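Erythromycin dehydratase (Saccharopolyspora erythraea, PDB 3EL6) probably dehydrates a beta-hydroxyacyl chain during erythromycin biosynthesis, as the double-hotdog dehydratase domain of a modular polyketide synthase. Local coordinates at residues Y223-V233 with L259-V269; G111-S119 with I131-L142. All blocks are in the same frame, centred on the assembly; numbering follows the deposited sequence.

Contact 1. Residues Y223-V233 with L259-V269. With SO4 (sulfate ion), chain B.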
loop_
_atom_site.group_PDB
_atom_site.type_symbol
_atom_site.label_atom_id
_atom_site.label_comp_id
_atom_site.label_asym_id
_atom_site.label_seq_id
_atom_site.Cartn_x
_atom_site.Cartn_y
_atom_site.Cartn_z
ATOM N N TYR A 223 17.799 5.405 -11.993
ATOM C CA TYR A 223 18.311 4.696 -10.798
ATOM C C TYR A 223 18.740 5.700 -9.722
ATOM O O TYR A 223 19.145 6.822 -10.049
ATOM C CB TYR A 223 19.486 3.765 -11.090
ATOM C CG TYR A 223 19.151 2.608 -11.989
ATOM C CD1 TYR A 223 18.502 1.503 -11.496
ATOM C CD2 TYR A 223 19.504 2.618 -13.338
ATOM C CE1 TYR A 223 18.178 0.422 -12.300
ATOM C CE2 TYR A 223 19.177 1.524 -14.156
ATOM C CZ TYR A 223 18.529 0.454 -13.623
ATOM O OH TYR A 223 18.227 -0.624 -14.410
ATOM N N ALA A 224 18.689 5.288 -8.450
ATOM C CA ALA A 224 19.176 6.157 -7.377
ATOM C C ALA A 224 20.673 6.053 -7.399
ATOM O O ALA A 224 21.347 7.069 -7.441
ATOM C CB ALA A 224 18.625 5.723 -6.006
ATOM N N PHE A 225 21.186 4.827 -7.421
ATOM C CA PHE A 225 22.624 4.531 -7.657
ATOM C C PHE A 225 22.601 3.261 -8.534
ATOM O O PHE A 225 22.274 2.180 -8.054
ATOM C CB PHE A 225 23.344 4.182 -6.347
ATOM C CG PHE A 225 24.887 4.197 -6.446
ATOM C CD1 PHE A 225 25.632 5.047 -5.628
ATOM C CD2 PHE A 225 25.569 3.352 -7.339
ATOM C CE1 PHE A 225 27.058 5.070 -5.696
ATOM C CE2 PHE A 225 26.979 3.341 -7.417
ATOM C CZ PHE A 225 27.731 4.210 -6.620
ATOM N N HIS A 226 22.933 3.392 -9.808
ATOM C CA HIS A 226 22.881 2.223 -10.725
ATOM C C HIS A 226 23.380 0.948 -10.097
ATOM O O HIS A 226 24.532 0.870 -9.621
ATOM C CB HIS A 226 23.719 2.529 -12.013
ATOM C CG HIS A 226 23.377 1.611 -13.150
ATOM N ND1 HIS A 226 23.560 0.263 -13.078
ATOM C CD2 HIS A 226 22.754 1.852 -14.338
ATOM C CE1 HIS A 226 23.123 -0.304 -14.195
ATOM N NE2 HIS A 226 22.633 0.648 -14.980
ATOM N N PRO A 227 22.553 -0.119 -10.063
ATOM C CA PRO A 227 22.917 -1.275 -9.281
ATOM C C PRO A 227 24.095 -2.082 -9.816
ATOM O O PRO A 227 24.791 -2.808 -9.021
ATOM C CB PRO A 227 21.613 -2.100 -9.245
ATOM C CG PRO A 227 20.897 -1.670 -10.430
ATOM C CD PRO A 227 21.215 -0.264 -10.690
ATOM N N VAL A 228 24.356 -1.958 -11.133
ATOM C CA VAL A 228 25.583 -2.589 -11.594
ATOM C C VAL A 228 26.803 -1.807 -11.052
ATOM O O VAL A 228 27.756 -2.407 -10.540
ATOM C CB VAL A 228 25.604 -2.780 -13.101
ATOM C CG1 VAL A 228 26.913 -3.493 -13.561
ATOM C CG2 VAL A 228 24.390 -3.689 -13.461
ATOM N N LEU A 229 26.746 -0.496 -11.178
ATOM C CA LEU A 229 27.826 0.359 -10.643
ATOM C C LEU A 229 27.983 0.099 -9.145
ATOM O O LEU A 229 29.090 -0.068 -8.635
ATOM C CB LEU A 229 27.553 1.808 -10.965
ATOM C CG LEU A 229 28.702 2.792 -10.588
ATOM C CD1 LEU A 229 29.916 2.516 -11.519
ATOM C CD2 LEU A 229 28.312 4.282 -10.729
ATOM N N LEU A 230 26.861 0.004 -8.414
ATOM C CA LEU A 230 26.958 -0.202 -6.940
ATOM C C LEU A 230 27.497 -1.563 -6.591
ATOM O O LEU A 230 28.256 -1.740 -5.613
ATOM C CB LEU A 230 25.545 -0.074 -6.360
ATOM C CG LEU A 230 25.482 -0.148 -4.825
ATOM C CD1 LEU A 230 26.265 1.030 -4.336
ATOM C CD2 LEU A 230 23.991 0.063 -4.532
ATOM N N ASP A 231 27.145 -2.603 -7.376
ATOM C CA ASP A 231 27.770 -3.905 -7.112
ATOM C C ASP A 231 29.289 -3.847 -7.333
ATOM O O ASP A 231 30.044 -4.480 -6.613
ATOM C CB ASP A 231 27.223 -5.005 -8.032
ATOM C CG ASP A 231 27.845 -6.332 -7.755
ATOM O OD1 ASP A 231 27.373 -7.004 -6.820
ATOM O OD2 ASP A 231 28.839 -6.725 -8.439
ATOM N N ALA A 232 29.708 -3.130 -8.370
ATOM C CA ALA A 232 31.160 -2.996 -8.657
ATOM C C ALA A 232 31.873 -2.156 -7.544
ATOM O O ALA A 232 33.015 -2.416 -7.159
ATOM C CB ALA A 232 31.351 -2.409 -10.021
ATOM N N VAL A 233 31.189 -1.184 -6.970
ATOM C CA VAL A 233 31.715 -0.541 -5.742
ATOM C C VAL A 233 31.935 -1.532 -4.614
ATOM O O VAL A 233 32.996 -1.530 -3.988
ATOM C CB VAL A 233 30.768 0.571 -5.257
ATOM C CG1 VAL A 233 31.146 1.040 -3.880
ATOM C CG2 VAL A 233 30.777 1.710 -6.255
ATOM N N LEU A 259 23.411 8.915 0.043
ATOM C CA LEU A 259 23.519 9.261 -1.333
ATOM C C LEU A 259 23.518 10.753 -1.437
ATOM O O LEU A 259 22.637 11.431 -0.902
ATOM C CB LEU A 259 22.368 8.549 -2.124
ATOM C CG LEU A 259 22.237 8.417 -3.637
ATOM C CD1 LEU A 259 23.470 7.684 -4.206
ATOM C CD2 LEU A 259 20.967 7.576 -3.830
ATOM N N HIS A 260 24.526 11.307 -2.101
ATOM C CA HIS A 260 24.590 12.728 -2.288
ATOM C C HIS A 260 24.435 13.180 -3.735
ATOM O O HIS A 260 24.277 14.332 -3.994
ATOM C CB HIS A 260 25.881 13.257 -1.652
ATOM C CG HIS A 260 26.047 12.803 -0.237
ATOM N ND1 HIS A 260 25.374 13.398 0.806
ATOM C CD2 HIS A 260 26.724 11.761 0.301
ATOM C CE1 HIS A 260 25.671 12.769 1.932
ATOM N NE2 HIS A 260 26.505 11.783 1.655
ATOM N N ALA A 261 24.519 12.243 -4.688
ATOM C CA ALA A 261 24.378 12.564 -6.066
ATOM C C ALA A 261 23.671 11.365 -6.709
ATOM O O ALA A 261 24.000 10.228 -6.386
ATOM C CB ALA A 261 25.772 12.749 -6.690
ATOM N N SER A 262 22.748 11.600 -7.627
ATOM C CA SER A 262 22.195 10.443 -8.366
ATOM C C SER A 262 22.724 10.415 -9.816
ATOM O O SER A 262 23.313 11.387 -10.292
ATOM C CB SER A 262 20.641 10.384 -8.294
ATOM O OG SER A 262 20.153 9.840 -7.054
ATOM N N GLY A 263 22.527 9.294 -10.510
ATOM C CA GLY A 263 22.855 9.239 -11.959
ATOM C C GLY A 263 24.335 9.064 -12.294
ATOM O O GLY A 263 24.773 9.324 -13.434
ATOM N N ALA A 264 25.115 8.644 -11.293
ATOM C CA ALA A 264 26.538 8.465 -11.513
ATOM C C ALA A 264 26.720 7.198 -12.366
ATOM O O ALA A 264 26.005 6.180 -12.168
ATOM C CB ALA A 264 27.304 8.336 -10.143
ATOM N N THR A 265 27.642 7.265 -13.327
ATOM C CA THR A 265 28.086 6.021 -14.013
ATOM C C THR A 265 29.610 5.827 -13.913
ATOM O O THR A 265 30.136 4.852 -14.418
ATOM C CB THR A 265 27.749 6.025 -15.502
ATOM O OG1 THR A 265 28.308 7.185 -16.124
ATOM C CG2 THR A 265 26.200 5.992 -15.728
ATOM N N SER A 266 30.302 6.763 -13.264
ATOM C CA SER A 266 31.754 6.726 -13.174
ATOM C C SER A 266 32.142 7.342 -11.832
ATOM O O SER A 266 31.792 8.517 -11.600
ATOM C CB SER A 266 32.355 7.546 -14.304
ATOM O OG SER A 266 33.773 7.493 -14.231
ATOM N N VAL A 267 32.791 6.560 -10.963
ATOM C CA VAL A 267 33.071 7.027 -9.605
ATOM C C VAL A 267 34.468 6.569 -9.184
ATOM O O VAL A 267 35.088 5.737 -9.852
ATOM C CB VAL A 267 32.017 6.464 -8.595
ATOM C CG1 VAL A 267 30.603 7.073 -8.942
ATOM C CG2 VAL A 267 32.048 4.907 -8.572
ATOM N N ARG A 268 34.977 7.140 -8.086
ATOM C CA ARG A 268 36.168 6.636 -7.432
ATOM C C ARG A 268 35.750 6.124 -6.050
ATOM O O ARG A 268 34.873 6.702 -5.418
ATOM C CB ARG A 268 37.172 7.785 -7.260
ATOM C CG ARG A 268 37.661 8.390 -8.620
ATOM C CD ARG A 268 38.477 9.717 -8.481
ATOM N NE ARG A 268 39.156 9.935 -9.765
ATOM C CZ ARG A 268 40.030 10.912 -10.037
ATOM N NH1 ARG A 268 40.352 11.822 -9.127
ATOM N NH2 ARG A 268 40.584 10.961 -11.242
ATOM N N VAL A 269 36.364 5.076 -5.593
ATOM C CA VAL A 269 35.948 4.425 -4.349
ATOM C C VAL A 269 37.174 4.310 -3.439
ATOM O O VAL A 269 38.259 3.890 -3.875
ATOM C CB VAL A 269 35.466 3.043 -4.644
ATOM C CG1 VAL A 269 34.996 2.329 -3.349
ATOM C CG2 VAL A 269 34.339 3.112 -5.695
HETATM S S SO4 B . 42.787 14.159 -10.988
HETATM O O1 SO4 B . 42.826 12.965 -11.837
HETATM O O2 SO4 B . 42.445 13.813 -9.600
HETATM O O3 SO4 B . 44.101 14.815 -11.023
HETATM O O4 SO4 B . 41.787 15.089 -11.524
HETATM O O HOH W 1 24.310 7.961 -7.909
HETATM O O HOH W 2 23.662 5.885 -10.940
#
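Leu229 has its CG anti to the backbone N (chi1 -174°), which carries the isobutyl group off helix 227-233 and onto the 264-267 backbone; CD2 comes to 3.3 Å from Ala264 O and 4.0 Å from Val267 CG1, while CD1 lies against the carbonyl of Thr265. One helical turn on, Val233 has a similar chi1 that sets both methyls against strand 266-269: CG2 touches both valines of that strand, 3.9 Å from Val269 CG2, and the Val233 side chain crosses that of Val267 at about a right angle. At the other end, the CD1 methyl of Leu259 meets the edge of the Phe225 ring near its plane, 3.7 Å from Phe225 CD1. Leu230 CD1 sits over the centre of one face of that ring. One water donates to both Ala224 O and Ala261 O, and a second accepts from His226 N and donates to Ala264 O. His226 N-caps the helix: ND1 accepts from Val228 N at 3.1 Å, in the imidazole plane. Arg268 points off the contact and grips a sulfate, probably from the crystallisation liquor, with NH1 on O2 and NH2 on O1. Helix and strand directions differ by 19°, a helix lying along its sheet as in the hotdog fold. Apolar packing thus runs the length of the contact, while the two waters add backbone bridges between the turn at 224-226 and 261-264.

Contact 2. Residues G111-S119 with I131-L142; sequences GAGALLRMS and IDVHAAEDVADL
Strands 114-119 and 131-137 run antiparallel at 157°, joined by six backbone hydrogen bonds in the pairs Leu115-Ala136, Arg117-His134 and Ser119-Asp132, with His134 N giving the straightest, 172° at the hydrogen and 2.8 Å to Arg117 O. On one face Met118 and Val133 run alongside each other, with Met118 CG 4.0 Å from Val133 CG2; Met118 SD stands equally far from Ile131 CD1. Helix 79-93 packs on this face through Leu85 and Ala89. The other face carries Leu115, whose CD1 touches Val139 CG2 at 3.6 Å and Leu142 CD1 at 3.9 Å, as the chain beyond the strand curls back over it. Arg117 starts with CG anti to the backbone N (chi1 173°), then bends at chi2 and chi3; its NH2 passes 3.5 Å from Leu142 CD1, and its NH1 bonds Asp45 O of the second subunit. A water donates to Arg117 O and is hydrogen-bonded to His134 ND1 at 2.7 Å, giving the imidazole a link to the neighbouring strand. The hairpin thus has two different faces: apolar side chains meet the helix within the subunit, while a guanidinium bonded to a backbone carbonyl helps join the two subunits.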
loop_
_atom_site.group_PDB
_atom_site.type_symbol
_atom_site.label_atom_id
_atom_site.label_comp_id
_atom_site.label_asym_id
_atom_site.label_seq_id
_atom_site.Cartn_x
_atom_site.Cartn_y
_atom_site.Cartn_z
ATOM N N GLY A 111 13.956 -17.958 -15.527
ATOM C CA GLY A 111 13.632 -17.412 -16.847
ATOM C C GLY A 111 12.408 -16.525 -16.901
ATOM O O GLY A 111 12.380 -15.562 -17.656
ATOM N N ALA A 112 11.391 -16.836 -16.108
ATOM C CA ALA A 112 10.143 -16.058 -16.126
ATOM C C ALA A 112 10.234 -14.630 -15.549
ATOM O O ALA A 112 9.277 -13.875 -15.651
ATOM C CB ALA A 112 9.025 -16.821 -15.411
ATOM N N GLY A 113 11.369 -14.244 -14.979
ATOM C CA GLY A 113 11.461 -12.900 -14.360
ATOM C C GLY A 113 10.968 -12.961 -12.921
ATOM O O GLY A 113 10.626 -14.031 -12.425
ATOM N N ALA A 114 10.921 -11.818 -12.241
ATOM C CA ALA A 114 10.486 -11.783 -10.840
ATOM C C ALA A 114 9.699 -10.519 -10.599
ATOM O O ALA A 114 9.988 -9.473 -11.215
ATOM C CB ALA A 114 11.720 -11.847 -9.910
ATOM N N LEU A 115 8.647 -10.600 -9.772
ATOM C CA LEU A 115 7.959 -9.401 -9.335
ATOM C C LEU A 115 8.662 -8.945 -8.072
ATOM O O LEU A 115 9.199 -9.760 -7.316
ATOM C CB LEU A 115 6.466 -9.713 -9.028
ATOM C CG LEU A 115 5.657 -10.131 -10.232
ATOM C CD1 LEU A 115 4.339 -10.854 -9.847
ATOM C CD2 LEU A 115 5.354 -8.901 -11.009
ATOM N N LEU A 116 8.601 -7.644 -7.809
ATOM C CA LEU A 116 9.231 -7.025 -6.653
ATOM C C LEU A 116 8.153 -6.199 -5.953
ATOM O O LEU A 116 7.243 -5.634 -6.609
ATOM C CB LEU A 116 10.283 -6.002 -7.120
ATOM C CG LEU A 116 11.393 -6.664 -7.918
ATOM C CD1 LEU A 116 12.197 -5.526 -8.672
ATOM C CD2 LEU A 116 12.210 -7.487 -6.975
ATOM N N ARG A 117 8.240 -6.148 -4.630
ATOM C CA ARG A 117 7.298 -5.304 -3.855
ATOM C C ARG A 117 8.047 -4.755 -2.650
ATOM O O ARG A 117 8.668 -5.515 -1.884
ATOM C CB ARG A 117 6.066 -6.158 -3.493
ATOM C CG ARG A 117 5.033 -5.509 -2.528
ATOM C CD ARG A 117 3.734 -4.911 -3.096
ATOM N NE ARG A 117 3.225 -5.189 -4.427
ATOM C CZ ARG A 117 2.127 -5.884 -4.660
ATOM N NH1 ARG A 117 1.458 -6.453 -3.632
ATOM N NH2 ARG A 117 1.710 -6.074 -5.901
ATOM N N MET A 118 8.067 -3.422 -2.487
ATOM C CA MET A 118 8.688 -2.815 -1.328
ATOM C C MET A 118 7.593 -2.125 -0.523
ATOM O O MET A 118 6.722 -1.516 -1.110
ATOM C CB MET A 118 9.733 -1.754 -1.731
ATOM C CG MET A 118 10.987 -2.321 -2.307
ATOM S SD MET A 118 12.049 -0.907 -2.517
ATOM C CE MET A 118 11.252 -0.022 -3.876
ATOM N N SER A 119 7.594 -2.313 0.790
ATOM C CA SER A 119 6.617 -1.663 1.675
ATOM C C SER A 119 7.370 -0.818 2.661
ATOM O O SER A 119 8.272 -1.328 3.319
ATOM C CB SER A 119 5.820 -2.699 2.510
ATOM O OG SER A 119 5.371 -3.756 1.671
ATOM N N ILE A 131 11.558 -0.640 6.095
ATOM C CA ILE A 131 11.255 -0.985 4.725
ATOM C C ILE A 131 11.441 -2.522 4.575
ATOM O O ILE A 131 12.398 -3.111 5.074
ATOM C CB ILE A 131 12.204 -0.218 3.712
ATOM C CG1 ILE A 131 11.932 -0.648 2.265
ATOM C CG2 ILE A 131 13.660 -0.436 4.141
ATOM C CD1 ILE A 131 12.454 0.355 1.218
ATOM N N ASP A 132 10.491 -3.152 3.922
ATOM C CA ASP A 132 10.564 -4.595 3.651
ATOM C C ASP A 132 10.631 -4.810 2.175
ATOM O O ASP A 132 9.976 -4.101 1.387
ATOM C CB ASP A 132 9.331 -5.318 4.226
ATOM C CG ASP A 132 9.337 -5.345 5.741
ATOM O OD1 ASP A 132 10.385 -5.688 6.367
ATOM O OD2 ASP A 132 8.302 -4.967 6.335
ATOM N N VAL A 133 11.395 -5.814 1.744
ATOM C CA VAL A 133 11.422 -6.061 0.324
ATOM C C VAL A 133 11.049 -7.506 0.040
ATOM O O VAL A 133 11.681 -8.403 0.584
ATOM C CB VAL A 133 12.842 -5.769 -0.288
ATOM C CG1 VAL A 133 12.771 -5.896 -1.823
ATOM C CG2 VAL A 133 13.311 -4.351 0.179
ATOM N N HIS A 134 10.072 -7.704 -0.823
ATOM C CA HIS A 134 9.586 -9.046 -1.184
ATOM C C HIS A 134 9.739 -9.256 -2.668
ATOM O O HIS A 134 9.708 -8.309 -3.481
ATOM C CB HIS A 134 8.101 -9.264 -0.776
ATOM C CG HIS A 134 7.880 -9.392 0.715
ATOM N ND1 HIS A 134 7.887 -8.306 1.562
ATOM C CD2 HIS A 134 7.614 -10.469 1.499
ATOM C CE1 HIS A 134 7.692 -8.711 2.806
ATOM N NE2 HIS A 134 7.529 -10.023 2.794
ATOM N N ALA A 135 9.824 -10.526 -3.057
ATOM C CA ALA A 135 9.818 -10.858 -4.460
ATOM C C ALA A 135 8.979 -12.103 -4.716
ATOM O O ALA A 135 8.784 -12.903 -3.785
ATOM C CB ALA A 135 11.267 -11.160 -4.889
ATOM N N ALA A 136 8.573 -12.311 -5.964
ATOM C CA ALA A 136 7.809 -13.535 -6.296
ATOM C C ALA A 136 8.110 -13.925 -7.725
ATOM O O ALA A 136 8.454 -13.064 -8.526
ATOM C CB ALA A 136 6.364 -13.259 -6.182
ATOM N N GLU A 137 7.956 -15.200 -8.074
ATOM C CA GLU A 137 7.970 -15.564 -9.495
ATOM C C GLU A 137 6.885 -14.800 -10.221
ATOM O O GLU A 137 5.755 -14.612 -9.704
ATOM C CB GLU A 137 7.713 -17.071 -9.662
ATOM C CG GLU A 137 8.580 -17.919 -8.786
ATOM C CD GLU A 137 8.774 -19.326 -9.340
ATOM O OE1 GLU A 137 8.001 -19.720 -10.247
ATOM O OE2 GLU A 137 9.718 -20.028 -8.883
ATOM N N ASP A 138 7.188 -14.358 -11.442
ATOM C CA ASP A 138 6.237 -13.549 -12.201
ATOM C C ASP A 138 4.920 -14.302 -12.418
ATOM O O ASP A 138 4.921 -15.510 -12.677
ATOM C CB ASP A 138 6.852 -13.127 -13.558
ATOM C CG ASP A 138 6.369 -11.762 -14.025
ATOM O OD1 ASP A 138 6.917 -11.279 -15.051
ATOM O OD2 ASP A 138 5.467 -11.152 -13.376
ATOM N N VAL A 139 3.798 -13.591 -12.283
ATOM C CA VAL A 139 2.463 -14.151 -12.502
ATOM C C VAL A 139 1.611 -13.119 -13.198
ATOM O O VAL A 139 1.850 -11.933 -13.058
ATOM C CB VAL A 139 1.677 -14.478 -11.189
ATOM C CG1 VAL A 139 2.189 -15.758 -10.542
ATOM C CG2 VAL A 139 1.683 -13.251 -10.215
ATOM N N ALA A 140 0.579 -13.590 -13.885
ATOM C CA ALA A 140 -0.292 -12.727 -14.664
ATOM C C ALA A 140 -1.223 -11.943 -13.759
ATOM O O ALA A 140 -1.493 -10.783 -14.010
ATOM C CB ALA A 140 -1.116 -13.566 -15.628
ATOM N N ASP A 141 -1.731 -12.610 -12.733
ATOM C CA ASP A 141 -2.683 -12.021 -11.790
ATOM C C ASP A 141 -1.980 -11.827 -10.456
ATOM O O ASP A 141 -1.495 -12.811 -9.877
ATOM C CB ASP A 141 -3.851 -12.990 -11.625
ATOM C CG ASP A 141 -4.956 -12.437 -10.743
ATOM O OD1 ASP A 141 -4.725 -11.497 -9.927
ATOM O OD2 ASP A 141 -6.078 -12.981 -10.847
ATOM N N LEU A 142 -1.874 -10.576 -9.995
ATOM C CA LEU A 142 -1.116 -10.302 -8.794
ATOM C C LEU A 142 -1.677 -11.069 -7.576
ATOM O O LEU A 142 -0.953 -11.302 -6.604
ATOM C CB LEU A 142 -1.003 -8.813 -8.528
ATOM C CG LEU A 142 0.308 -8.215 -9.057
ATOM C CD1 LEU A 142 1.480 -8.707 -8.226
ATOM C CD2 LEU A 142 0.563 -8.584 -10.512
HETATM O O HOH W 3 7.279 -5.798 0.738
#

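Overall arrangement
Contact 2 comes first along the chain and closes before contact 1 opens; their centres are 24 Å apart and their nearest atoms about 9 Å, without touching. They fall in the two halves of the double hotdog fold. Contact 2 is a hairpin of strands 114-123 and 129-137, whereas contact 1 sets helix 227-235 against strand 266-273. Helix 79-93 packs on both contacts, its residues 80-84 meeting the N-terminal part of helix 227-235 and the turn before it. Contact 1 stays within one subunit, while contact 2 also reaches the second subunit, so only the latter takes part in dimer formation.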